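Local structure of uncharacterized protein (3U4Y) at residues A[194-200]-A[217-223]; A[271-277]-A[289-293]; A[186-191]-A[247-251]. The protein is of unknown function but folds as a seven-bladed beta-propeller, with part of its sequence matching the lactonase family. All blocks are in the same frame, centred on the assembly; numbering follows the deposited sequence.

In the fold
The chain forms a propeller of seven four-stranded antiparallel blades. Contacts 1 and 3 share the blade built from strands 178-183, 189-194, 199-204 and 212-218. Their centres lie 18 Å apart, and they meet where Ile-200 CG2 packs 3.8 Å from Phe-191 CB. Contact 1 ties a turn of this blade to the linker that leaves it. Contact 3 joins the same blade to the next one. Contact 2 belongs to the blade after that; its centre is 16 Å from that of contact 1 and 24 Å from that of contact 3. No active site is established. In contact 1 the side chain of Asn-220 is about 4 Å from a bound TRS (Tris) molecule, probably from the crystallisation liquor.

Contact 1: A[194-200]-A[217-223]; sequences NLIGNSI and VGTNNLP
Asn-198 binds the 217-223 segment through both its backbone and its side chain. Asn-198 O accepts from Thr-219 N at 2.9 Å. Asn-198 OD1 accepts from Leu-222 N, also at 2.9 Å, with an N-H...O angle of 161°. Both donors lie above the carbonyl planes they address. The Asn-198 CG is turned anti to its own carbonyl carbon (chi1 -82°), which leaves the amide reaching into the curve of the linker.

Regular strand pairing follows. Ile-200 N donates to Val-217 O at 2.7 Å, and Val-217 N returns a bond to Ile-200 O at 3.1 Å. Ser-199 and Gly-218 form the adjoining non-hydrogen-bonded pair.

Within 194-200, Asn-198 and Ser-199 both face Asn-194 in a G1 beta bulge. Asn-194 ND2 holds Ser-199 OG at 2.8 Å, while its OD1 bonds to Ser-173 OG.

Apolar packing covers the other end. Leu-195 CD1 sits 3.5 Å from Leu-222 CG and 4.1 Å from Pro-223 CD, the two leucine side chains running at a slant to each other. From within the linker, Asn-220 N donates to Asp-244 OD2 of the next blade.

One asparagine thus satisfies two backbone N-H groups of an irregular linker. This linker's path, from the outermost strand of one blade toward the next blade, is probably set by polar bonds as well as by leucine and proline packing.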
# COMPACT_ATOMS: atom_id res chain seq x y z
N ASN A 194 -6.92 2.84 -12.07
CA ASN A 194 -7.78 3.93 -12.47
C ASN A 194 -9.18 3.57 -12.05
O ASN A 194 -9.77 2.62 -12.56
CB ASN A 194 -7.70 4.12 -13.96
CG ASN A 194 -6.30 4.50 -14.42
OD1 ASN A 194 -5.73 5.50 -13.98
ND2 ASN A 194 -5.75 3.72 -15.34
N LEU A 195 -9.69 4.31 -11.08
CA LEU A 195 -10.85 3.88 -10.32
C LEU A 195 -12.17 4.00 -11.10
O LEU A 195 -13.01 3.11 -11.04
CB LEU A 195 -10.89 4.60 -8.98
CG LEU A 195 -11.88 4.15 -7.89
CD1 LEU A 195 -12.03 2.64 -7.83
CD2 LEU A 195 -11.42 4.67 -6.56
N ILE A 196 -12.36 5.09 -11.83
CA ILE A 196 -13.55 5.12 -12.67
C ILE A 196 -13.25 4.62 -14.08
O ILE A 196 -14.11 4.01 -14.70
CB ILE A 196 -14.27 6.48 -12.69
CG1 ILE A 196 -13.32 7.59 -13.09
CG2 ILE A 196 -14.88 6.79 -11.33
CD1 ILE A 196 -14.04 8.90 -13.34
N GLY A 197 -12.03 4.86 -14.56
CA GLY A 197 -11.59 4.33 -15.84
C GLY A 197 -11.72 2.82 -15.88
O GLY A 197 -11.84 2.22 -16.95
N ASN A 198 -11.71 2.19 -14.70
CA ASN A 198 -11.79 0.73 -14.61
C ASN A 198 -10.72 0.06 -15.45
O ASN A 198 -11.01 -0.75 -16.32
CB ASN A 198 -13.14 0.26 -15.09
CG ASN A 198 -14.18 0.36 -14.04
OD1 ASN A 198 -13.88 0.55 -12.87
ND2 ASN A 198 -15.43 0.21 -14.45
N SER A 199 -9.48 0.41 -15.16
CA SER A 199 -8.35 0.01 -15.96
C SER A 199 -7.08 0.13 -15.11
O SER A 199 -6.97 0.99 -14.23
CB SER A 199 -8.21 0.95 -17.15
OG SER A 199 -7.64 2.19 -16.75
N ILE A 200 -6.12 -0.73 -15.39
CA ILE A 200 -4.80 -0.55 -14.84
C ILE A 200 -3.96 0.15 -15.90
O ILE A 200 -4.00 -0.20 -17.07
CB ILE A 200 -4.17 -1.91 -14.44
CG1 ILE A 200 -4.71 -2.38 -13.10
CG2 ILE A 200 -2.67 -1.78 -14.28
CD1 ILE A 200 -6.14 -2.72 -13.10
N VAL A 217 -5.02 -1.86 -19.46
CA VAL A 217 -5.98 -2.92 -19.65
C VAL A 217 -7.10 -2.71 -18.63
O VAL A 217 -6.88 -2.18 -17.56
CB VAL A 217 -5.32 -4.28 -19.49
CG1 VAL A 217 -4.78 -4.40 -18.09
CG2 VAL A 217 -6.32 -5.40 -19.76
N GLY A 218 -8.31 -3.12 -18.99
CA GLY A 218 -9.49 -2.85 -18.18
C GLY A 218 -9.77 -3.92 -17.15
O GLY A 218 -9.23 -5.02 -17.23
N THR A 219 -10.61 -3.59 -16.19
CA THR A 219 -10.92 -4.47 -15.07
C THR A 219 -12.40 -4.39 -14.73
O THR A 219 -13.14 -3.57 -15.28
CB THR A 219 -10.19 -4.03 -13.82
OG1 THR A 219 -10.88 -2.90 -13.28
CG2 THR A 219 -8.79 -3.61 -14.16
N ASN A 220 -12.82 -5.25 -13.80
CA ASN A 220 -14.17 -5.17 -13.28
C ASN A 220 -14.38 -3.86 -12.55
O ASN A 220 -13.45 -3.08 -12.33
CB ASN A 220 -14.44 -6.32 -12.34
CG ASN A 220 -14.53 -7.64 -13.04
OD1 ASN A 220 -13.65 -8.49 -12.91
ND2 ASN A 220 -15.61 -7.84 -13.80
N ASN A 221 -15.61 -3.63 -12.13
CA ASN A 221 -15.92 -2.35 -11.51
C ASN A 221 -15.06 -1.99 -10.30
O ASN A 221 -15.07 -2.69 -9.29
CB ASN A 221 -17.39 -2.28 -11.14
CG ASN A 221 -17.85 -0.87 -10.90
OD1 ASN A 221 -17.27 0.09 -11.43
ND2 ASN A 221 -18.91 -0.73 -10.11
N LEU A 222 -14.32 -0.89 -10.45
CA LEU A 222 -13.80 -0.14 -9.33
C LEU A 222 -12.57 -0.77 -8.69
O LEU A 222 -12.64 -1.31 -7.59
CB LEU A 222 -14.92 0.04 -8.30
CG LEU A 222 -15.30 1.49 -7.95
CD1 LEU A 222 -15.46 2.34 -9.20
CD2 LEU A 222 -16.56 1.51 -7.14
N PRO A 223 -11.43 -0.70 -9.39
CA PRO A 223 -10.17 -1.31 -8.94
C PRO A 223 -9.47 -0.54 -7.82
O PRO A 223 -9.18 0.65 -7.95
CB PRO A 223 -9.32 -1.29 -10.21
CG PRO A 223 -9.85 -0.14 -11.01
CD PRO A 223 -11.32 -0.15 -10.76

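Contact 2: A[271-277]-A[289-293]; sequences PLFGANQ and ISANI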
# COMPACT_ATOMS: atom_id res chain seq x y z
N PRO A 271 -12.32 6.12 1.15
CA PRO A 271 -12.02 6.72 2.45
C PRO A 271 -10.74 6.22 3.15
O PRO A 271 -10.55 6.53 4.32
CB PRO A 271 -13.24 6.35 3.28
CG PRO A 271 -13.80 5.17 2.64
CD PRO A 271 -13.56 5.33 1.19
N LEU A 272 -9.90 5.46 2.46
CA LEU A 272 -8.62 5.01 3.01
C LEU A 272 -7.43 5.46 2.14
O LEU A 272 -6.37 4.85 2.18
CB LEU A 272 -8.64 3.50 3.19
CG LEU A 272 -9.75 2.99 4.10
CD1 LEU A 272 -9.74 1.50 4.15
CD2 LEU A 272 -9.52 3.52 5.48
N PHE A 273 -7.65 6.50 1.34
CA PHE A 273 -6.61 7.22 0.59
C PHE A 273 -5.35 6.51 0.08
O PHE A 273 -4.22 7.02 0.27
CB PHE A 273 -6.25 8.49 1.37
CG PHE A 273 -7.43 9.23 1.85
CD1 PHE A 273 -7.96 10.26 1.10
CD2 PHE A 273 -8.08 8.83 3.01
CE1 PHE A 273 -9.08 10.92 1.53
CE2 PHE A 273 -9.20 9.48 3.44
CZ PHE A 273 -9.71 10.53 2.71
N GLY A 274 -5.54 5.38 -0.59
CA GLY A 274 -4.48 4.70 -1.31
C GLY A 274 -3.92 3.52 -0.56
O GLY A 274 -2.93 2.88 -0.98
N ALA A 275 -4.56 3.21 0.55
CA ALA A 275 -4.03 2.23 1.47
C ALA A 275 -4.34 0.82 1.00
O ALA A 275 -5.50 0.49 0.74
CB ALA A 275 -4.59 2.45 2.85
N ASN A 276 -3.30 -0.00 0.92
CA ASN A 276 -3.49 -1.35 0.42
C ASN A 276 -4.40 -2.19 1.28
O ASN A 276 -4.16 -2.36 2.47
CB ASN A 276 -2.15 -2.01 0.17
CG ASN A 276 -1.43 -1.35 -0.98
OD1 ASN A 276 -1.96 -1.29 -2.09
ND2 ASN A 276 -0.25 -0.81 -0.72
N GLN A 277 -5.49 -2.65 0.68
CA GLN A 277 -6.45 -3.47 1.38
C GLN A 277 -6.33 -4.93 0.99
O GLN A 277 -7.31 -5.65 1.07
CB GLN A 277 -7.88 -3.02 1.09
CG GLN A 277 -8.23 -1.57 1.43
CD GLN A 277 -9.72 -1.28 1.22
OE1 GLN A 277 -10.55 -1.50 2.11
NE2 GLN A 277 -10.07 -0.81 0.02
N ILE A 289 -7.63 -10.26 2.40
CA ILE A 289 -8.39 -9.05 2.05
C ILE A 289 -8.97 -8.36 3.28
O ILE A 289 -9.59 -9.01 4.13
CB ILE A 289 -9.59 -9.35 1.09
CG1 ILE A 289 -9.16 -10.14 -0.14
CG2 ILE A 289 -10.23 -8.08 0.66
CD1 ILE A 289 -10.28 -10.37 -1.14
N SER A 290 -8.75 -7.04 3.37
CA SER A 290 -9.28 -6.21 4.45
C SER A 290 -10.51 -5.41 4.02
O SER A 290 -10.39 -4.29 3.52
CB SER A 290 -8.20 -5.28 5.01
OG SER A 290 -8.77 -4.14 5.62
N ALA A 291 -11.69 -6.00 4.23
CA ALA A 291 -12.98 -5.44 3.84
C ALA A 291 -13.42 -4.24 4.69
O ALA A 291 -14.10 -4.38 5.70
CB ALA A 291 -14.05 -6.52 3.86
N ASN A 292 -13.00 -3.06 4.25
CA ASN A 292 -13.55 -1.77 4.66
C ASN A 292 -14.90 -1.76 5.37
O ASN A 292 -15.03 -1.24 6.47
CB ASN A 292 -13.67 -0.90 3.41
CG ASN A 292 -13.20 0.50 3.64
OD1 ASN A 292 -12.67 0.82 4.69
ND2 ASN A 292 -13.39 1.36 2.65
N ILE A 293 -15.92 -2.31 4.71
CA ILE A 293 -17.32 -2.11 5.09
C ILE A 293 -17.99 -3.36 5.67
O ILE A 293 -18.95 -3.26 6.42
CB ILE A 293 -18.16 -1.56 3.90
CG1 ILE A 293 -17.77 -0.12 3.60
CG2 ILE A 293 -19.64 -1.63 4.19
CD1 ILE A 293 -18.90 0.72 3.04
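Leu-272 and Asn-292 approach each other from opposite directions. Leu-272 has CG anti to its carbonyl carbon (chi1 -58°) and an extended outer torsion. This carries Leu-272 CD1 up to the amide of Asn-292, 3.6 Å from Asn-292 CG. Pro-271 adds its ring at the same amide, CG lying 3.8 Å from Asn-292 ND2.

Gln-277 takes a similar first torsion and runs extended beyond CG. Gln-277 CB lies 3.7 Å from Ser-290 O, and its amide reaches the Asn-292 side chain with the two amide planes 76° apart. With an alanine in place of Asn-292, Leu-272 CD1 and the Pro-271 ring would probably lose the amide they rest on, leaving a gap beside the Gln-277 side chain.

The backbones meet once by hydrogen bond: Ser-290 N donates almost straight to Gln-277 O at 3.0 Å. Ser-290 OG turns to another partner, Gly-317 O. A type I' turn from Leu-272 to Ala-275 bends the loop before it reaches Gln-277.

The Ser-290 bond stands just ahead of the antiparallel pairing of strands 278-280 and 286-291. Such a loop, passing from the outermost strand of one blade to the first strand of the following one, is a standard connection of the beta-propeller fold.

Contact 3: A[186-191]-A[247-251]; sequences DGNFAF and NFNQL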
# COMPACT_ATOMS: atom_id res chain seq x y z
N ASP A 186 11.09 -5.28 -9.39
CA ASP A 186 12.36 -4.84 -9.97
C ASP A 186 12.40 -3.35 -10.31
O ASP A 186 13.43 -2.84 -10.73
CB ASP A 186 12.72 -5.66 -11.22
CG ASP A 186 11.54 -5.87 -12.17
OD1 ASP A 186 10.80 -6.87 -12.00
OD2 ASP A 186 11.37 -5.04 -13.10
N GLY A 187 11.26 -2.67 -10.12
CA GLY A 187 11.17 -1.23 -10.28
C GLY A 187 11.15 -0.71 -11.71
O GLY A 187 11.39 0.48 -11.96
N ASN A 188 10.86 -1.60 -12.65
CA ASN A 188 10.96 -1.26 -14.07
C ASN A 188 9.61 -0.93 -14.69
O ASN A 188 9.53 -0.33 -15.76
CB ASN A 188 11.61 -2.40 -14.82
CG ASN A 188 13.04 -2.60 -14.42
OD1 ASN A 188 13.79 -1.65 -14.24
ND2 ASN A 188 13.43 -3.86 -14.28
N PHE A 189 8.55 -1.32 -14.00
CA PHE A 189 7.21 -0.90 -14.36
C PHE A 189 6.45 -0.50 -13.11
O PHE A 189 6.74 -0.98 -12.02
CB PHE A 189 6.46 -2.03 -15.06
CG PHE A 189 7.17 -2.56 -16.24
CD1 PHE A 189 7.09 -1.91 -17.45
CD2 PHE A 189 7.93 -3.71 -16.14
CE1 PHE A 189 7.75 -2.40 -18.56
CE2 PHE A 189 8.60 -4.21 -17.25
CZ PHE A 189 8.51 -3.55 -18.46
N ALA A 190 5.48 0.39 -13.29
CA ALA A 190 4.55 0.71 -12.23
C ALA A 190 3.16 0.48 -12.76
O ALA A 190 2.92 0.63 -13.95
CB ALA A 190 4.72 2.14 -11.80
N PHE A 191 2.23 0.11 -11.89
CA PHE A 191 0.83 -0.01 -12.28
C PHE A 191 -0.10 0.96 -11.56
O PHE A 191 -0.16 0.97 -10.33
CB PHE A 191 0.34 -1.41 -11.99
CG PHE A 191 1.17 -2.50 -12.60
CD1 PHE A 191 1.16 -2.72 -13.97
CD2 PHE A 191 1.90 -3.35 -11.79
CE1 PHE A 191 1.89 -3.75 -14.54
CE2 PHE A 191 2.64 -4.39 -12.35
CZ PHE A 191 2.64 -4.59 -13.73
N ASN A 247 -1.66 -11.94 -15.95
CA ASN A 247 -0.28 -12.31 -16.12
C ASN A 247 0.44 -11.11 -16.67
O ASN A 247 -0.14 -10.35 -17.43
CB ASN A 247 -0.15 -13.44 -17.13
CG ASN A 247 -0.45 -14.79 -16.53
OD1 ASN A 247 -1.27 -15.54 -17.07
ND2 ASN A 247 0.21 -15.12 -15.42
N PHE A 248 1.70 -10.92 -16.30
CA PHE A 248 2.46 -9.82 -16.86
C PHE A 248 3.59 -10.35 -17.68
O PHE A 248 4.20 -11.35 -17.36
CB PHE A 248 2.99 -8.92 -15.77
CG PHE A 248 3.59 -7.63 -16.27
CD1 PHE A 248 2.88 -6.81 -17.12
CD2 PHE A 248 4.86 -7.23 -15.85
CE1 PHE A 248 3.42 -5.61 -17.56
CE2 PHE A 248 5.41 -6.05 -16.29
CZ PHE A 248 4.69 -5.23 -17.15
N ASN A 249 3.87 -9.66 -18.76
CA ASN A 249 4.95 -10.01 -19.62
C ASN A 249 6.01 -8.94 -19.58
O ASN A 249 5.82 -7.83 -20.10
CB ASN A 249 4.46 -10.20 -21.04
CG ASN A 249 5.56 -10.59 -21.95
OD1 ASN A 249 6.40 -9.76 -22.32
ND2 ASN A 249 5.60 -11.86 -22.30
N GLN A 250 7.15 -9.28 -18.99
CA GLN A 250 8.11 -8.28 -18.61
C GLN A 250 8.98 -7.76 -19.74
O GLN A 250 9.75 -6.82 -19.54
CB GLN A 250 8.96 -8.77 -17.45
CG GLN A 250 8.48 -8.24 -16.11
CD GLN A 250 8.55 -9.29 -15.03
OE1 GLN A 250 8.16 -10.43 -15.24
NE2 GLN A 250 9.07 -8.89 -13.86
N LEU A 251 8.85 -8.33 -20.94
CA LEU A 251 9.61 -7.82 -22.07
C LEU A 251 8.80 -6.84 -22.88
O LEU A 251 9.28 -5.74 -23.19
CB LEU A 251 10.03 -8.94 -22.99
CG LEU A 251 10.91 -10.00 -22.39
CD1 LEU A 251 10.96 -11.18 -23.37
CD2 LEU A 251 12.26 -9.37 -22.15
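Phe-248 meets Phe-189 and Phe-191 because its CG stands anti to the backbone N (chi1 -170°), which sends the ring toward the neighbouring blade. Phe-189 and Phe-191 both have CG anti to the carbonyl carbon. They are two apart on one strand, so their rings extend from the same face of the sheet toward Phe-248.

The result is a cluster of two T-shaped stacks. In the first, the edge of Phe-248 points at the face of Phe-189. The planes stand at 83° and the centroids are 5.0 Å apart. Phe-248 CZ lies over that face, offset toward the rim. In the second, Phe-248 offers its own face. Phe-191 turns an edge to it, with CZ over the centre of the ring, the planes at 84° and the centroids 5.1 Å apart. Phe-248 is therefore an edge to one partner and a face to the other. The backbone O of Gln-250 lies at the edge of the Phe-189 ring, 3.7 Å from CZ.

A polar contact borders the rings. Gln-250 NE2 makes a weak hydrogen bond to Asp-186 OD1 at 3.2 Å, and it also donates to Asp-231 O. The carboxylate has a further weak bond from Asn-188 ND2 to OD2. Asn-249 OD1 accepts from Leu-251 N in an Asx turn.

Leu-255 touches Phe-248, while Ile-200 and Ile-202 touch Phe-191, extending the apolar layer. Packing of neighbouring sheets against each other through large hydrophobic side chains is how adjacent blades of a beta-propeller are joined.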